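Glycerol dehydrogenase (Bacillus coagulans, PDB 6CSJ) catalyses the NAD+-dependent oxidation of glycerol and related polyols, and in this double mutant has acquired D-lactate dehydrogenase activity. Local coordinates at residues 216-219 with 220-224; 163-166 with 167-171; 226-229 with 230-234; 297-300 with 301-305; 269-272 with 273-277. The protein carries 2 engineered substitutions. All blocks are in the same frame, centred on the assembly; numbering follows the deposited sequence.

How the contacts relate
The five contacts are short helical pieces of one helical domain, and contact 2 (163-166 with 167-171) lies at their hub, touching all the others. Contact 5 is its closest neighbour, with centres about 8 Å apart and a salt bridge of 2.9 Å from Arg-163 NE to Glu-273 OE2. The two also bring Asp-171 beside His-271, a cluster consistent with the metal-dependent active site of this family. Contact 1 packs on contact 3, centres about 9 Å apart, and reaches contact 4 through Lys-218 NZ, 2.7 Å from Val-303 O. Contacts 3 and 5 stand farthest apart, about 21 Å between centres.

Contact 1 of 5, residues 216-219 with 220-224; sequences KAKL and AAEKH
This is a local contact at the C-terminal end of helix 197-221, where Lys-218 and Leu-219 meet Glu-222 one turn on. Backbone bonds hold the end of the helix: Ala-221 N to Ala-217 O and Glu-222 N to Lys-218 O, each 2.9 Å. Beyond them the chain closes in a Schellman motif whose C-prime residue is His-224 at positive phi. The Lys-218 chain is fully extended, its CG anti to the backbone N (chi1 -179°), and it passes the Glu-222 carboxylate with CE 3.1 Å from OE2. Its ammonium continues past, NZ lying 4.1 Å from OE2, too far for a salt bridge, and bonds instead to Val-303 O; the acid probably gives only a favourable field. The other carboxylate oxygen, Glu-222 OE1, has the methyl CD2 of Leu-219 alongside at 3.9 Å and accepts a hydrogen bond from a water. That water also donates to Leu-219 O at 2.6 Å. Glu-222 suits the exposed side, and the long Lys-218 chain packs on Val-166. Small alanines suit the inner side, where Ala-217 and Ala-220 let helix 228-248 come close and Ala-221 rests on Leu-165 of helix 162-173.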
loop_
_atom_site.group_PDB
_atom_site.type_symbol
_atom_site.label_atom_id
_atom_site.label_comp_id
_atom_site.label_asym_id
_atom_site.label_seq_id
_atom_site.Cartn_x
_atom_site.Cartn_y
_atom_site.Cartn_z
ATOM N N LYS A 216 10.588 8.750 15.056
ATOM C CA LYS A 216 11.953 8.224 15.142
ATOM C C LYS A 216 12.443 7.660 13.806
ATOM O O LYS A 216 13.612 7.847 13.436
ATOM C CB LYS A 216 12.052 7.128 16.206
ATOM C CG LYS A 216 11.975 7.621 17.634
ATOM C CD LYS A 216 12.306 6.507 18.612
ATOM C CE LYS A 216 11.157 5.518 18.783
ATOM N NZ LYS A 216 11.585 4.293 19.510
ATOM N N ALA A 217 11.544 6.965 13.107
ATOM C CA ALA A 217 11.836 6.413 11.795
ATOM C C ALA A 217 12.018 7.510 10.765
ATOM O O ALA A 217 12.961 7.451 9.993
ATOM C CB ALA A 217 10.739 5.460 11.351
ATOM N N LYS A 218 11.137 8.507 10.755
ATOM C CA LYS A 218 11.291 9.633 9.822
ATOM C C LYS A 218 12.642 10.350 9.975
ATOM O O LYS A 218 13.305 10.621 8.990
ATOM C CB LYS A 218 10.164 10.663 9.967
ATOM C CG LYS A 218 10.319 11.818 8.982
ATOM C CD LYS A 218 9.218 12.861 9.076
ATOM C CE LYS A 218 9.615 14.058 8.206
ATOM N NZ LYS A 218 8.470 14.917 7.795
ATOM N N LEU A 219 13.030 10.664 11.206
ATOM C CA LEU A 219 14.287 11.384 11.465
ATOM C C LEU A 219 15.532 10.647 10.932
ATOM O O LEU A 219 16.483 11.286 10.468
ATOM C CB LEU A 219 14.445 11.675 12.958
ATOM C CG LEU A 219 13.429 12.667 13.527
ATOM C CD1 LEU A 219 13.545 12.731 15.040
ATOM C CD2 LEU A 219 13.581 14.048 12.902
ATOM N N ALA A 220 15.501 9.319 10.988
ATOM C CA ALA A 220 16.529 8.477 10.381
ATOM C C ALA A 220 16.419 8.423 8.842
ATOM O O ALA A 220 17.430 8.570 8.137
ATOM C CB ALA A 220 16.475 7.068 10.968
ATOM N N ALA A 221 15.201 8.217 8.328
ATOM C CA ALA A 221 14.974 8.043 6.879
ATOM C C ALA A 221 15.217 9.311 6.055
ATOM O O ALA A 221 15.606 9.217 4.905
ATOM C CB ALA A 221 13.577 7.503 6.609
ATOM N N GLU A 222 15.002 10.484 6.643
ATOM C CA GLU A 222 15.391 11.765 6.035
ATOM C C GLU A 222 16.874 11.845 5.645
ATOM O O GLU A 222 17.211 12.558 4.710
ATOM C CB GLU A 222 15.127 12.920 7.004
ATOM C CG GLU A 222 13.682 13.350 7.087
ATOM C CD GLU A 222 13.450 14.443 8.111
ATOM O OE1 GLU A 222 14.197 14.518 9.124
ATOM O OE2 GLU A 222 12.510 15.227 7.898
ATOM N N LYS A 223 17.737 11.160 6.393
ATOM C CA LYS A 223 19.173 11.094 6.105
ATOM C C LYS A 223 19.537 9.787 5.393
ATOM O O LYS A 223 20.712 9.438 5.284
ATOM C CB LYS A 223 19.968 11.205 7.404
ATOM C CG LYS A 223 19.736 12.469 8.189
ATOM C CD LYS A 223 20.290 13.667 7.453
ATOM C CE LYS A 223 20.401 14.893 8.366
ATOM N NZ LYS A 223 19.094 15.563 8.644
ATOM N N HIS A 224 18.523 9.073 4.912
ATOM C CA HIS A 224 18.680 7.803 4.226
ATOM C C HIS A 224 19.398 6.735 5.050
ATOM O O HIS A 224 20.139 5.926 4.515
ATOM C CB HIS A 224 19.322 8.027 2.845
ATOM C CG HIS A 224 18.604 9.054 2.026
ATOM N ND1 HIS A 224 17.345 8.841 1.500
ATOM C CD2 HIS A 224 18.937 10.324 1.695
ATOM C CE1 HIS A 224 16.940 9.927 0.865
ATOM N NE2 HIS A 224 17.893 10.839 0.959
HETATM O O HOH W 1 16.808 13.841 10.331
#

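Contact 2 of 5, residues 163-166 with 167-171; sequences RLLV and SGMGD
Met-169 lays its thioether chain back over the preceding turn of helix 162-173, its end overlapping Leu-165. The two side chains cross obliquely, with the methyl CE 4.1 Å from Leu-165 CD2, and the same methyl lies 4.3 Å from Val-166 CG2, so that it sits near both branched chains. Its CG stands anti to the carbonyl carbon (chi1 -58°), which directs the extended chain back along the helix and sets CG 3.5 Å from Leu-165 O. A long, flexible, unbranched residue suits this place, because its end can reach helices 197-221, 228-248 and 290-303: Ala-217 and Ile-233 lie by its methyl and Phe-299 by its sulfur. Cutting the chain back to an alanine is likely to open a gap between Leu-165, Val-166 and these neighbours, leaving the leucine branch freer to turn. The backbone is regular. Gly-170 N bonds to Val-166 O at 3.0 Å, while Met-169 N reaches Leu-165 O at 3.1 Å, an oxygen that also takes a weak bond from Asn-237. Ser-167 is small, which suits the close approach of Tyr-270. Gly-170 lacks a side chain, and Leu-305 packs directly on its CA. The helix is packed on several sides, by helices 197-221, 228-248 and 271-285, and one turn beyond Ser-167 it presents Asp-171 beside His-271, consistent with the helix that supplies an aspartate metal ligand in iron-containing alcohol dehydrogenase relatives.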
loop_
_atom_site.group_PDB
_atom_site.type_symbol
_atom_site.label_atom_id
_atom_site.label_comp_id
_atom_site.label_asym_id
_atom_site.label_seq_id
_atom_site.Cartn_x
_atom_site.Cartn_y
_atom_site.Cartn_z
ATOM N N ARG A 163 9.643 11.320 2.139
ATOM C CA ARG A 163 8.239 11.557 1.816
ATOM C C ARG A 163 7.477 10.259 1.500
ATOM O O ARG A 163 6.309 10.116 1.880
ATOM C CB ARG A 163 8.112 12.525 0.628
ATOM C CG ARG A 163 6.678 12.951 0.375
ATOM C CD ARG A 163 6.533 13.865 -0.810
ATOM N NE ARG A 163 5.113 14.086 -1.070
ATOM C CZ ARG A 163 4.588 14.506 -2.217
ATOM N NH1 ARG A 163 5.351 14.772 -3.265
ATOM N NH2 ARG A 163 3.266 14.655 -2.313
ATOM N N LEU A 164 8.139 9.341 0.799
ATOM C CA LEU A 164 7.543 8.053 0.448
ATOM C C LEU A 164 7.344 7.132 1.654
ATOM O O LEU A 164 6.338 6.418 1.719
ATOM C CB LEU A 164 8.359 7.351 -0.640
ATOM C CG LEU A 164 8.206 7.935 -2.059
ATOM C CD1 LEU A 164 9.324 7.434 -2.968
ATOM C CD2 LEU A 164 6.837 7.604 -2.669
ATOM N N LEU A 165 8.283 7.136 2.597
ATOM C CA LEU A 165 8.136 6.330 3.817
ATOM C C LEU A 165 6.998 6.893 4.678
ATOM O O LEU A 165 6.188 6.130 5.224
ATOM C CB LEU A 165 9.440 6.284 4.634
ATOM C CG LEU A 165 9.426 5.283 5.801
ATOM C CD1 LEU A 165 9.444 3.840 5.306
ATOM C CD2 LEU A 165 10.597 5.532 6.728
ATOM N N VAL A 166 6.948 8.223 4.771
ATOM C CA VAL A 166 5.903 8.929 5.516
ATOM C C VAL A 166 4.531 8.651 4.893
ATOM O O VAL A 166 3.571 8.377 5.617
ATOM C CB VAL A 166 6.183 10.449 5.581
ATOM C CG1 VAL A 166 4.987 11.215 6.132
ATOM C CG2 VAL A 166 7.408 10.710 6.457
ATOM N N SER A 167 4.454 8.695 3.563
ATOM C CA SER A 167 3.219 8.347 2.867
ATOM C C SER A 167 2.743 6.926 3.218
ATOM O O SER A 167 1.549 6.701 3.394
ATOM C CB SER A 167 3.374 8.499 1.352
ATOM O OG SER A 167 2.111 8.434 0.711
ATOM N N GLY A 168 3.680 5.994 3.345
ATOM C CA GLY A 168 3.376 4.647 3.828
ATOM C C GLY A 168 2.840 4.594 5.249
ATOM O O GLY A 168 2.040 3.723 5.571
ATOM N N MET A 169 3.290 5.524 6.090
ATOM C CA MET A 169 2.732 5.693 7.441
ATOM C C MET A 169 1.269 6.150 7.369
ATOM O O MET A 169 0.434 5.679 8.142
ATOM C CB MET A 169 3.556 6.676 8.291
ATOM C CG MET A 169 5.026 6.312 8.481
ATOM S SD MET A 169 5.898 7.595 9.409
ATOM C CE MET A 169 7.621 7.240 9.034
ATOM N N GLY A 170 0.971 7.059 6.438
ATOM C CA GLY A 170 -0.397 7.532 6.216
ATOM C C GLY A 170 -1.344 6.410 5.826
ATOM O O GLY A 170 -2.435 6.275 6.405
ATOM N N ASP A 171 -0.898 5.600 4.863
ATOM C CA ASP A 171 -1.610 4.401 4.420
ATOM C C ASP A 171 -1.818 3.420 5.584
ATOM O O ASP A 171 -2.922 2.922 5.789
ATOM C CB ASP A 171 -0.831 3.726 3.273
ATOM C CG ASP A 171 -1.724 2.995 2.276
ATOM O OD1 ASP A 171 -2.856 3.482 2.022
ATOM O OD2 ASP A 171 -1.289 1.960 1.722
#

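Contact 3 of 5, residues 226-229 with 230-234; sequences VTEA and VEKII
Glu-231 folds back against Val-226 and Glu-228 at the start of helix 228-248, and its atoms meet these neighbours in turn. CB lies 3.5 Å from Glu-228 O and near OE1 of the Glu-228 carboxylate. CG, anti to the carbonyl carbon (chi1 -67°), comes 3.7 Å from Thr-227 O. A bend at the next bond then turns the carboxylate toward Val-226, whose CG1 methyl lies 4.2 Å from CD and 3.4 Å from OE2. At the tip, OE2 is hydrogen-bonded to the hydroxyl of Thr-154, so this acid is held at both its aliphatic and its polar end. The carboxylate planes of Glu-228 and Glu-231 are nearly parallel, 6° apart, but their charges remain separated, OE1 to OE1 5.3 Å. Two acids fit the first turn of a helix, where the dipole would probably favour negative charge. Glu-228 also leans over the next turn, with OE2 3.6 Å from Lys-232 CE, although no salt bridge forms. Thr-227 is the N-cap: its OG1, set between the backbone N and the carbonyl carbon (chi1 64°), accepts a weak bond of 3.5 Å from Val-230 N. Just before the helix, Val-226 packs on helix 154-158; within it, Ala-229 and Ile-233 pack on helix 197-221, and Ile-234 on Leu-165 of helix 162-173.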
loop_
_atom_site.group_PDB
_atom_site.type_symbol
_atom_site.label_atom_id
_atom_site.label_comp_id
_atom_site.label_asym_id
_atom_site.label_seq_id
_atom_site.Cartn_x
_atom_site.Cartn_y
_atom_site.Cartn_z
ATOM N N VAL A 226 19.216 3.613 8.165
ATOM C CA VAL A 226 18.392 2.543 8.710
ATOM C C VAL A 226 18.687 2.357 10.192
ATOM O O VAL A 226 19.793 1.948 10.561
ATOM C CB VAL A 226 18.663 1.210 7.992
ATOM C CG1 VAL A 226 17.757 0.100 8.553
ATOM C CG2 VAL A 226 18.490 1.377 6.482
ATOM N N THR A 227 17.699 2.668 11.029
ATOM C CA THR A 227 17.688 2.286 12.444
ATOM C C THR A 227 16.603 1.233 12.665
ATOM O O THR A 227 15.786 0.982 11.782
ATOM C CB THR A 227 17.385 3.487 13.342
ATOM O OG1 THR A 227 16.061 3.965 13.069
ATOM C CG2 THR A 227 18.397 4.618 13.111
ATOM N N GLU A 228 16.565 0.650 13.860
ATOM C CA GLU A 228 15.518 -0.312 14.211
ATOM C C GLU A 228 14.093 0.297 14.158
ATOM O O GLU A 228 13.113 -0.421 13.929
ATOM C CB GLU A 228 15.827 -0.941 15.573
ATOM C CG GLU A 228 14.778 -1.888 16.149
ATOM C CD GLU A 228 14.505 -3.115 15.294
ATOM O OE1 GLU A 228 15.277 -3.426 14.377
ATOM O OE2 GLU A 228 13.508 -3.794 15.542
ATOM N N ALA A 229 13.981 1.612 14.346
ATOM C CA ALA A 229 12.707 2.305 14.173
ATOM C C ALA A 229 12.262 2.230 12.721
ATOM O O ALA A 229 11.084 2.017 12.445
ATOM C CB ALA A 229 12.804 3.753 14.618
ATOM N N VAL A 230 13.209 2.411 11.802
ATOM C CA VAL A 230 12.916 2.295 10.370
ATOM C C VAL A 230 12.522 0.857 10.039
ATOM O O VAL A 230 11.572 0.648 9.303
ATOM C CB VAL A 230 14.091 2.785 9.492
ATOM C CG1 VAL A 230 13.794 2.559 8.015
ATOM C CG2 VAL A 230 14.333 4.262 9.740
ATOM N N GLU A 231 13.233 -0.117 10.607
ATOM C CA GLU A 231 12.885 -1.536 10.450
ATOM C C GLU A 231 11.449 -1.827 10.890
ATOM O O GLU A 231 10.708 -2.490 10.170
ATOM C CB GLU A 231 13.863 -2.457 11.208
ATOM C CG GLU A 231 15.301 -2.469 10.665
ATOM C CD GLU A 231 15.526 -3.347 9.430
ATOM O OE1 GLU A 231 14.726 -4.270 9.160
ATOM O OE2 GLU A 231 16.537 -3.107 8.726
ATOM N N LYS A 232 11.047 -1.317 12.052
ATOM C CA LYS A 232 9.693 -1.577 12.556
ATOM C C LYS A 232 8.606 -0.921 11.707
ATOM O O LYS A 232 7.539 -1.509 11.515
ATOM C CB LYS A 232 9.556 -1.132 14.011
ATOM C CG LYS A 232 10.206 -2.078 14.993
ATOM C CD LYS A 232 10.036 -1.565 16.405
ATOM C CE LYS A 232 10.780 -2.399 17.434
ATOM N NZ LYS A 232 11.020 -1.564 18.640
ATOM N N ILE A 233 8.882 0.292 11.222
ATOM C CA ILE A 233 7.954 1.021 10.365
ATOM C C ILE A 233 7.808 0.343 9.002
ATOM O O ILE A 233 6.701 0.263 8.478
ATOM C CB ILE A 233 8.360 2.510 10.222
ATOM C CG1 ILE A 233 7.954 3.291 11.484
ATOM C CG2 ILE A 233 7.765 3.169 8.979
ATOM C CD1 ILE A 233 6.462 3.338 11.796
ATOM N N ILE A 234 8.905 -0.145 8.432
ATOM C CA ILE A 234 8.832 -0.875 7.166
ATOM C C ILE A 234 7.962 -2.127 7.315
ATOM O O ILE A 234 7.125 -2.388 6.458
ATOM C CB ILE A 234 10.243 -1.173 6.601
ATOM C CG1 ILE A 234 10.828 0.145 6.042
ATOM C CG2 ILE A 234 10.182 -2.245 5.518
ATOM C CD1 ILE A 234 12.271 0.069 5.597
#

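Contact 4 of 5, residues 297-300 with 301-305; sequences VSFC and LSVGL
Apolar contacts join Phe-299 to Val-303 and Leu-305 where helix 290-303 ends. The CG2 methyl of Val-303 stands over one face of the ring in a CH-pi contact, 4.2 Å from its centroid and 22° off the normal. Val-303 CG1 touches ring atom CE1 at 3.8 Å, and Leu-305 CD1 reaches CE2 at 4.0 Å. With its CG anti to the backbone N (chi1 170°), the phenyl is brought across the final turn toward these partners. Beside them, Cys-300 CB meets Leu-305 CB at 3.7 Å, a compact residue fitting a tight place. A smaller alanine in place of Phe-299 would probably leave Val-303 and Leu-305 without the ring that joins them, and open a gap beside Met-169. Hydrogen bonds form the second group. Ser-302 OG donates to Phe-299 O at 2.7 Å. The same oxygen takes the amide of Val-303, so it is gripped twice. Cys-300 O likewise receives Gly-304 N and Leu-305 N, each at 2.9 Å. Gly-304 has positive phi, where a CB would press on the carbonyl of Val-303. The arrangement is that of a helix C-terminus closed by a C-prime glycine, its hydrophobic side turned toward helix 162-173.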
loop_
_atom_site.group_PDB
_atom_site.type_symbol
_atom_site.label_atom_id
_atom_site.label_comp_id
_atom_site.label_asym_id
_atom_site.label_seq_id
_atom_site.Cartn_x
_atom_site.Cartn_y
_atom_site.Cartn_z
ATOM N N VAL A 297 -4.245 13.407 14.668
ATOM C CA VAL A 297 -3.867 14.694 14.081
ATOM C C VAL A 297 -2.455 15.072 14.532
ATOM O O VAL A 297 -1.655 15.557 13.732
ATOM C CB VAL A 297 -4.865 15.815 14.437
ATOM C CG1 VAL A 297 -4.379 17.172 13.924
ATOM C CG2 VAL A 297 -6.248 15.500 13.858
ATOM N N SER A 298 -2.162 14.824 15.814
ATOM C CA SER A 298 -0.854 15.106 16.402
ATOM C C SER A 298 0.257 14.295 15.720
ATOM O O SER A 298 1.293 14.847 15.328
ATOM C CB SER A 298 -0.868 14.814 17.902
ATOM O OG SER A 298 0.398 15.072 18.492
ATOM N N PHE A 299 0.034 12.993 15.582
ATOM C CA PHE A 299 0.962 12.146 14.857
ATOM C C PHE A 299 1.197 12.647 13.425
ATOM O O PHE A 299 2.348 12.728 12.982
ATOM C CB PHE A 299 0.497 10.686 14.815
ATOM C CG PHE A 299 1.301 9.850 13.878
ATOM C CD1 PHE A 299 2.601 9.507 14.208
ATOM C CD2 PHE A 299 0.796 9.476 12.633
ATOM C CE1 PHE A 299 3.383 8.764 13.327
ATOM C CE2 PHE A 299 1.569 8.734 11.750
ATOM C CZ PHE A 299 2.860 8.372 12.096
ATOM N N CYS A 300 0.117 12.974 12.712
ATOM C CA CYS A 300 0.219 13.440 11.321
ATOM C C CYS A 300 1.037 14.732 11.219
ATOM O O CYS A 300 1.911 14.853 10.353
ATOM C CB CYS A 300 -1.165 13.624 10.688
ATOM S SG CYS A 300 -2.099 12.104 10.333
ATOM N N LEU A 301 0.782 15.683 12.115
ATOM C CA LEU A 301 1.578 16.918 12.148
ATOM C C LEU A 301 3.054 16.664 12.475
ATOM O O LEU A 301 3.911 17.324 11.909
ATOM C CB LEU A 301 0.985 17.937 13.127
ATOM C CG LEU A 301 -0.376 18.494 12.732
ATOM C CD1 LEU A 301 -0.967 19.289 13.885
ATOM C CD2 LEU A 301 -0.300 19.345 11.459
ATOM N N SER A 302 3.342 15.700 13.349
ATOM C CA SER A 302 4.730 15.378 13.706
ATOM C C SER A 302 5.551 14.828 12.543
ATOM O O SER A 302 6.738 15.098 12.477
ATOM C CB SER A 302 4.798 14.407 14.903
ATOM O OG SER A 302 4.508 13.072 14.526
ATOM N N VAL A 303 4.930 14.060 11.643
ATOM C CA VAL A 303 5.647 13.434 10.510
ATOM C C VAL A 303 5.404 14.082 9.147
ATOM O O VAL A 303 6.052 13.700 8.176
ATOM C CB VAL A 303 5.376 11.906 10.399
ATOM C CG1 VAL A 303 5.827 11.195 11.658
ATOM C CG2 VAL A 303 3.913 11.591 10.113
ATOM N N GLY A 304 4.483 15.046 9.066
ATOM C CA GLY A 304 4.234 15.796 7.825
ATOM C C GLY A 304 3.158 15.204 6.930
ATOM O O GLY A 304 3.182 15.416 5.726
ATOM N N LEU A 305 2.209 14.477 7.522
ATOM C CA LEU A 305 1.045 13.969 6.799
ATOM C C LEU A 305 -0.053 15.048 6.775
ATOM O O LEU A 305 -0.164 15.836 7.711
ATOM C CB LEU A 305 0.519 12.690 7.471
ATOM C CG LEU A 305 1.351 11.430 7.225
ATOM C CD1 LEU A 305 0.860 10.295 8.109
ATOM C CD2 LEU A 305 1.325 11.017 5.759
#

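Contact 5 of 5, residues 269-272 with 273-277; sequences MYHG and EKVAF
Glu-273 and Tyr-270 form one half of a capping box at the N-terminus of helix 271-285: the acid, three residues into the helix, accepts the amide of the N-cap residue. Tyr-270 N meets OE1 at 2.9 Å, on the anti side and 33° out of the carboxylate plane. Side by side with the acid, the tyrosine ring is inclined 27° to the carboxylate, its CD2 3.8 Å from OE1. Met-269 comes from across, bent at chi2 and chi3 to bring its CE methyl to 3.4 Å from the same OE1, so a soft apolar group lies against the oxygen the amide uses. Glutamate suits this position because its chain, CG anti to the carbonyl carbon (chi1 -67°), is long enough to reach back to the amide of Tyr-270. In the next shell, Arg-163 forms a salt bridge to the other oxygen, OE2, and would probably favour the charged acid. Tyrosine has no short side-chain acceptor for the reciprocal half of the box, and Glu-273 N instead has a weak bond with Ser-167 OG. At the first residue of the helix, His-271 CD2 rests 3.9 Å from Val-275 CG2. Its ring also meets those of His-254 and His-257, a grouping consistent with the metal site known in relatives. Regular backbone bonds continue the helix, with Ala-276 N 2.9 Å from Gly-272 O. Lys-274 then doubles back on the cap: its NZ bonds to Thr-266 O and also to Met-269 O at 3.0 Å, approaching from above the carbonyl plane.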
loop_
_atom_site.group_PDB
_atom_site.type_symbol
_atom_site.label_atom_id
_atom_site.label_comp_id
_atom_site.label_asym_id
_atom_site.label_seq_id
_atom_site.Cartn_x
_atom_site.Cartn_y
_atom_site.Cartn_z
ATOM N N MET A 269 -0.616 14.384 -4.865
ATOM C CA MET A 269 -0.401 13.748 -3.563
ATOM C C MET A 269 -0.387 12.232 -3.713
ATOM O O MET A 269 -1.133 11.673 -4.517
ATOM C CB MET A 269 -1.509 14.127 -2.572
ATOM C CG MET A 269 -1.717 15.624 -2.374
ATOM S SD MET A 269 -0.258 16.521 -1.823
ATOM C CE MET A 269 -0.027 15.894 -0.157
ATOM N N TYR A 270 0.448 11.570 -2.922
ATOM C CA TYR A 270 0.545 10.114 -2.963
ATOM C C TYR A 270 -0.627 9.446 -2.256
ATOM O O TYR A 270 -1.368 10.075 -1.512
ATOM C CB TYR A 270 1.874 9.631 -2.357
ATOM C CG TYR A 270 3.109 10.158 -3.063
ATOM C CD1 TYR A 270 3.242 10.078 -4.454
ATOM C CD2 TYR A 270 4.158 10.712 -2.345
ATOM C CE1 TYR A 270 4.369 10.568 -5.097
ATOM C CE2 TYR A 270 5.295 11.185 -2.974
ATOM C CZ TYR A 270 5.398 11.109 -4.352
ATOM O OH TYR A 270 6.509 11.585 -5.002
ATOM N N HIS A 271 -0.772 8.153 -2.521
ATOM C CA HIS A 271 -1.867 7.315 -2.033
ATOM C C HIS A 271 -2.052 7.447 -0.521
ATOM O O HIS A 271 -3.118 7.823 -0.052
ATOM C CB HIS A 271 -1.602 5.858 -2.454
ATOM C CG HIS A 271 -2.729 4.907 -2.180
ATOM N ND1 HIS A 271 -3.620 4.506 -3.155
ATOM C CD2 HIS A 271 -3.070 4.230 -1.053
ATOM C CE1 HIS A 271 -4.480 3.647 -2.633
ATOM N NE2 HIS A 271 -4.168 3.465 -1.362
ATOM N N GLY A 272 -0.997 7.185 0.236
ATOM C CA GLY A 272 -1.079 7.159 1.702
ATOM C C GLY A 272 -1.282 8.517 2.359
ATOM O O GLY A 272 -1.857 8.608 3.453
ATOM N N GLU A 273 -0.811 9.568 1.698
ATOM C CA GLU A 273 -1.052 10.940 2.144
ATOM C C GLU A 273 -2.548 11.253 2.112
ATOM O O GLU A 273 -3.095 11.809 3.063
ATOM C CB GLU A 273 -0.266 11.937 1.282
ATOM C CG GLU A 273 1.249 11.815 1.458
ATOM C CD GLU A 273 2.063 12.645 0.473
ATOM O OE1 GLU A 273 1.589 12.920 -0.655
ATOM O OE2 GLU A 273 3.207 13.001 0.829
ATOM N N LYS A 274 -3.217 10.860 1.031
ATOM C CA LYS A 274 -4.664 11.033 0.925
ATOM C C LYS A 274 -5.434 10.102 1.868
ATOM O O LYS A 274 -6.468 10.505 2.410
ATOM C CB LYS A 274 -5.137 10.874 -0.517
ATOM C CG LYS A 274 -4.728 12.065 -1.385
ATOM C CD LYS A 274 -5.101 11.901 -2.857
ATOM C CE LYS A 274 -4.380 10.735 -3.515
ATOM N NZ LYS A 274 -4.021 11.049 -4.922
ATOM N N VAL A 275 -4.936 8.883 2.066
ATOM C CA VAL A 275 -5.539 7.954 3.024
ATOM C C VAL A 275 -5.455 8.511 4.454
ATOM O O VAL A 275 -6.382 8.312 5.241
ATOM C CB VAL A 275 -4.922 6.531 2.914
ATOM C CG1 VAL A 275 -5.330 5.629 4.075
ATOM C CG2 VAL A 275 -5.346 5.884 1.608
ATOM N N ALA A 276 -4.369 9.215 4.784
ATOM C CA ALA A 276 -4.237 9.844 6.111
ATOM C C ALA A 276 -5.380 10.815 6.391
ATOM O O ALA A 276 -5.954 10.798 7.481
ATOM C CB ALA A 276 -2.906 10.569 6.243
ATOM N N PHE A 277 -5.701 11.654 5.404
ATOM C CA PHE A 277 -6.805 12.605 5.538
ATOM C C PHE A 277 -8.152 11.882 5.552
ATOM O O PHE A 277 -9.050 12.259 6.304
ATOM C CB PHE A 277 -6.809 13.664 4.438
ATOM C CG PHE A 277 -8.012 14.558 4.498
ATOM C CD1 PHE A 277 -8.078 15.597 5.424
ATOM C CD2 PHE A 277 -9.113 14.324 3.671
ATOM C CE1 PHE A 277 -9.208 16.402 5.501
ATOM C CE2 PHE A 277 -10.241 15.129 3.753
ATOM C CZ PHE A 277 -10.288 16.164 4.657
#